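Local coordinates for ParB-like N-terminal domain-containing protein (PDB 1VK1) that is of uncertain function but probably binds ATP and may act as a kinase, joining a ParB-like domain to a SerK-like C-terminal region, at residues V88-F93 with H225-I230. Sequence-based numbering, arbitrary orientation.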
loop_
_atom_site.group_PDB
_atom_site.type_symbol
_atom_site.label_atom_id
_atom_site.label_comp_id
_atom_site.label_asym_id
_atom_site.label_seq_id
_atom_site.Cartn_x
_atom_site.Cartn_y
_atom_site.Cartn_z
ATOM N N VAL A 88 -13.548 11.260 1.983
ATOM C CA VAL A 88 -13.257 12.224 3.030
ATOM C C VAL A 88 -12.075 13.026 2.531
ATOM O O VAL A 88 -11.059 12.450 2.160
ATOM C CB VAL A 88 -12.939 11.520 4.368
ATOM C CG1 VAL A 88 -12.464 12.536 5.438
ATOM C CG2 VAL A 88 -14.149 10.758 4.861
ATOM N N ILE A 89 -12.205 14.347 2.530
ATOM C CA ILE A 89 -11.173 15.249 2.052
ATOM C C ILE A 89 -10.369 15.779 3.255
ATOM O O ILE A 89 -10.939 16.371 4.165
ATOM C CB ILE A 89 -11.804 16.433 1.289
ATOM C CG1 ILE A 89 -12.849 15.959 0.270
ATOM C CG2 ILE A 89 -10.720 17.306 0.651
ATOM C CD1 ILE A 89 -12.347 15.067 -0.710
ATOM N N LEU A 90 -9.071 15.532 3.247
ATOM C CA LEU A 90 -8.140 15.860 4.310
ATOM C C LEU A 90 -7.255 17.029 3.892
ATOM O O LEU A 90 -7.023 17.255 2.695
ATOM C CB LEU A 90 -7.197 14.651 4.528
ATOM C CG LEU A 90 -7.783 13.295 4.821
ATOM C CD1 LEU A 90 -6.689 12.239 4.855
ATOM C CD2 LEU A 90 -8.520 13.306 6.129
ATOM N N ASP A 91 -6.741 17.763 4.882
ATOM C CA ASP A 91 -5.597 18.643 4.670
ATOM C C ASP A 91 -4.370 17.774 4.915
ATOM O O ASP A 91 -4.084 17.424 6.048
ATOM C CB ASP A 91 -5.634 19.828 5.640
ATOM C CG ASP A 91 -4.355 20.688 5.587
ATOM O OD1 ASP A 91 -3.435 20.397 4.759
ATOM O OD2 ASP A 91 -4.188 21.671 6.343
ATOM N N TYR A 92 -3.665 17.443 3.851
ATOM C CA TYR A 92 -2.600 16.440 3.931
ATOM C C TYR A 92 -1.488 16.859 4.907
ATOM O O TYR A 92 -0.927 16.019 5.597
ATOM C CB TYR A 92 -2.033 16.175 2.551
ATOM C CG TYR A 92 -1.204 14.917 2.480
ATOM C CD1 TYR A 92 -1.732 13.674 2.899
ATOM C CD2 TYR A 92 0.083 14.937 1.985
ATOM C CE1 TYR A 92 -0.974 12.511 2.835
ATOM C CE2 TYR A 92 0.832 13.782 1.917
ATOM C CZ TYR A 92 0.300 12.567 2.349
ATOM O OH TYR A 92 1.045 11.416 2.280
ATOM N N PHE A 93 -1.211 18.165 5.000
ATOM C CA PHE A 93 -0.075 18.648 5.816
ATOM C C PHE A 93 -0.481 19.091 7.202
ATOM O O PHE A 93 0.311 19.667 7.938
ATOM C CB PHE A 93 0.717 19.681 5.034
ATOM C CG PHE A 93 1.459 19.077 3.885
ATOM C CD1 PHE A 93 2.578 18.261 4.116
ATOM C CD2 PHE A 93 1.021 19.255 2.581
ATOM C CE1 PHE A 93 3.255 17.670 3.077
ATOM C CE2 PHE A 93 1.707 18.652 1.524
ATOM C CZ PHE A 93 2.829 17.867 1.778
ATOM N N HIS A 225 -1.218 5.335 6.099
ATOM C CA HIS A 225 -1.581 6.597 6.739
ATOM C C HIS A 225 -2.441 6.347 7.959
ATOM O O HIS A 225 -3.278 5.427 7.975
ATOM C CB HIS A 225 -2.338 7.517 5.795
ATOM C CG HIS A 225 -1.513 8.041 4.675
ATOM N ND1 HIS A 225 -1.391 7.381 3.473
ATOM C CD2 HIS A 225 -0.806 9.183 4.548
ATOM C CE1 HIS A 225 -0.616 8.088 2.672
ATOM N NE2 HIS A 225 -0.240 9.187 3.303
ATOM N N VAL A 226 -2.240 7.180 8.974
ATOM C CA VAL A 226 -3.002 7.149 10.222
ATOM C C VAL A 226 -3.494 8.569 10.531
ATOM O O VAL A 226 -2.742 9.522 10.367
ATOM C CB VAL A 226 -2.141 6.627 11.391
ATOM C CG1 VAL A 226 -2.943 6.645 12.713
ATOM C CG2 VAL A 226 -1.612 5.219 11.080
ATOM N N LEU A 227 -4.769 8.690 10.918
ATOM C CA LEU A 227 -5.377 9.966 11.288
ATOM C C LEU A 227 -5.597 9.962 12.817
ATOM O O LEU A 227 -5.430 8.936 13.457
ATOM C CB LEU A 227 -6.732 10.150 10.604
ATOM C CG LEU A 227 -6.797 10.001 9.084
ATOM C CD1 LEU A 227 -8.203 10.203 8.599
ATOM C CD2 LEU A 227 -5.848 10.971 8.385
ATOM N N PRO A 228 -6.008 11.092 13.395
ATOM C CA PRO A 228 -6.340 11.119 14.831
ATOM C C PRO A 228 -7.592 10.347 15.202
ATOM O O PRO A 228 -7.860 10.157 16.393
ATOM C CB PRO A 228 -6.565 12.617 15.111
ATOM C CG PRO A 228 -5.881 13.309 14.031
ATOM C CD PRO A 228 -6.118 12.427 12.800
ATOM N N PHE A 229 -8.358 9.919 14.188
ATOM C CA PHE A 229 -9.584 9.182 14.386
ATOM C C PHE A 229 -9.707 8.160 13.283
ATOM O O PHE A 229 -8.996 8.232 12.283
ATOM C CB PHE A 229 -10.788 10.123 14.314
ATOM C CG PHE A 229 -10.899 10.860 13.020
ATOM C CD1 PHE A 229 -11.655 10.341 11.966
ATOM C CD2 PHE A 229 -10.240 12.071 12.834
ATOM C CE1 PHE A 229 -11.747 11.012 10.767
ATOM C CE2 PHE A 229 -10.328 12.747 11.631
ATOM C CZ PHE A 229 -11.082 12.222 10.595
ATOM N N ILE A 230 -10.626 7.227 13.478
ATOM C CA ILE A 230 -10.982 6.256 12.457
ATOM C C ILE A 230 -12.318 6.678 11.865
ATOM O O ILE A 230 -13.289 6.786 12.591
ATOM C CB ILE A 230 -11.104 4.854 13.066
ATOM C CG1 ILE A 230 -9.768 4.399 13.654
ATOM C CG2 ILE A 230 -11.616 3.844 11.986
ATOM C CD1 ILE A 230 -9.863 3.156 14.505
#
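The shortest polar link between 88-93 and 225-230 joins Y92 OH to H225 NE2, a 2.8 Å hydrogen bond in which either atom could be the donor. The hydroxyl comes in at the edge of the imidazole, close to its plane, and NE2 in turn sits at the rim of the phenol, 3.4 Å from Y92 CE1. With centroids 5.5 Å apart and planes inclined at 58°, the two rings meet edge against edge, and no stacking is involved. The tyrosine reaches the histidine because chi1 (-165°) sets CG opposite the main-chain nitrogen, bringing the ring's far end nearer to 225-230 than its CB direction would suggest. V208 and A57 pack against Y92, and its carbonyl O accepts a hydrogen bond from K205 NZ, which ties the backbone here to the start of helix 205-213. A phenylalanine in place of Y92 would probably keep much of that packing but leave NE2 without its hydroxyl mate, and the imidazole less firmly fixed in rotation.

The rest of the contact is apolar. L90 and L227 bring their branched ends together, L90 CD1 lying 3.8 Å from L227 CD2 and L90 CD2 4.0 Å from L227 CD1. L55 lies against L90 as well, continuing the apolar packing onto strand 54-58.

Just after L90 the chain bends through an Asx turn, D91 OD1 accepting from F93 N at 3.2 Å, with the donor well above the carboxylate plane. H225 also touches V68 and V99, and its side chain lies about 5 Å from the bound sodium ion. The contact thus joins two sheets, linking the end of strand 84-90 in the mixed sheet of the ParB-like domain to edge strand 224-226 of the three-stranded antiparallel sheet.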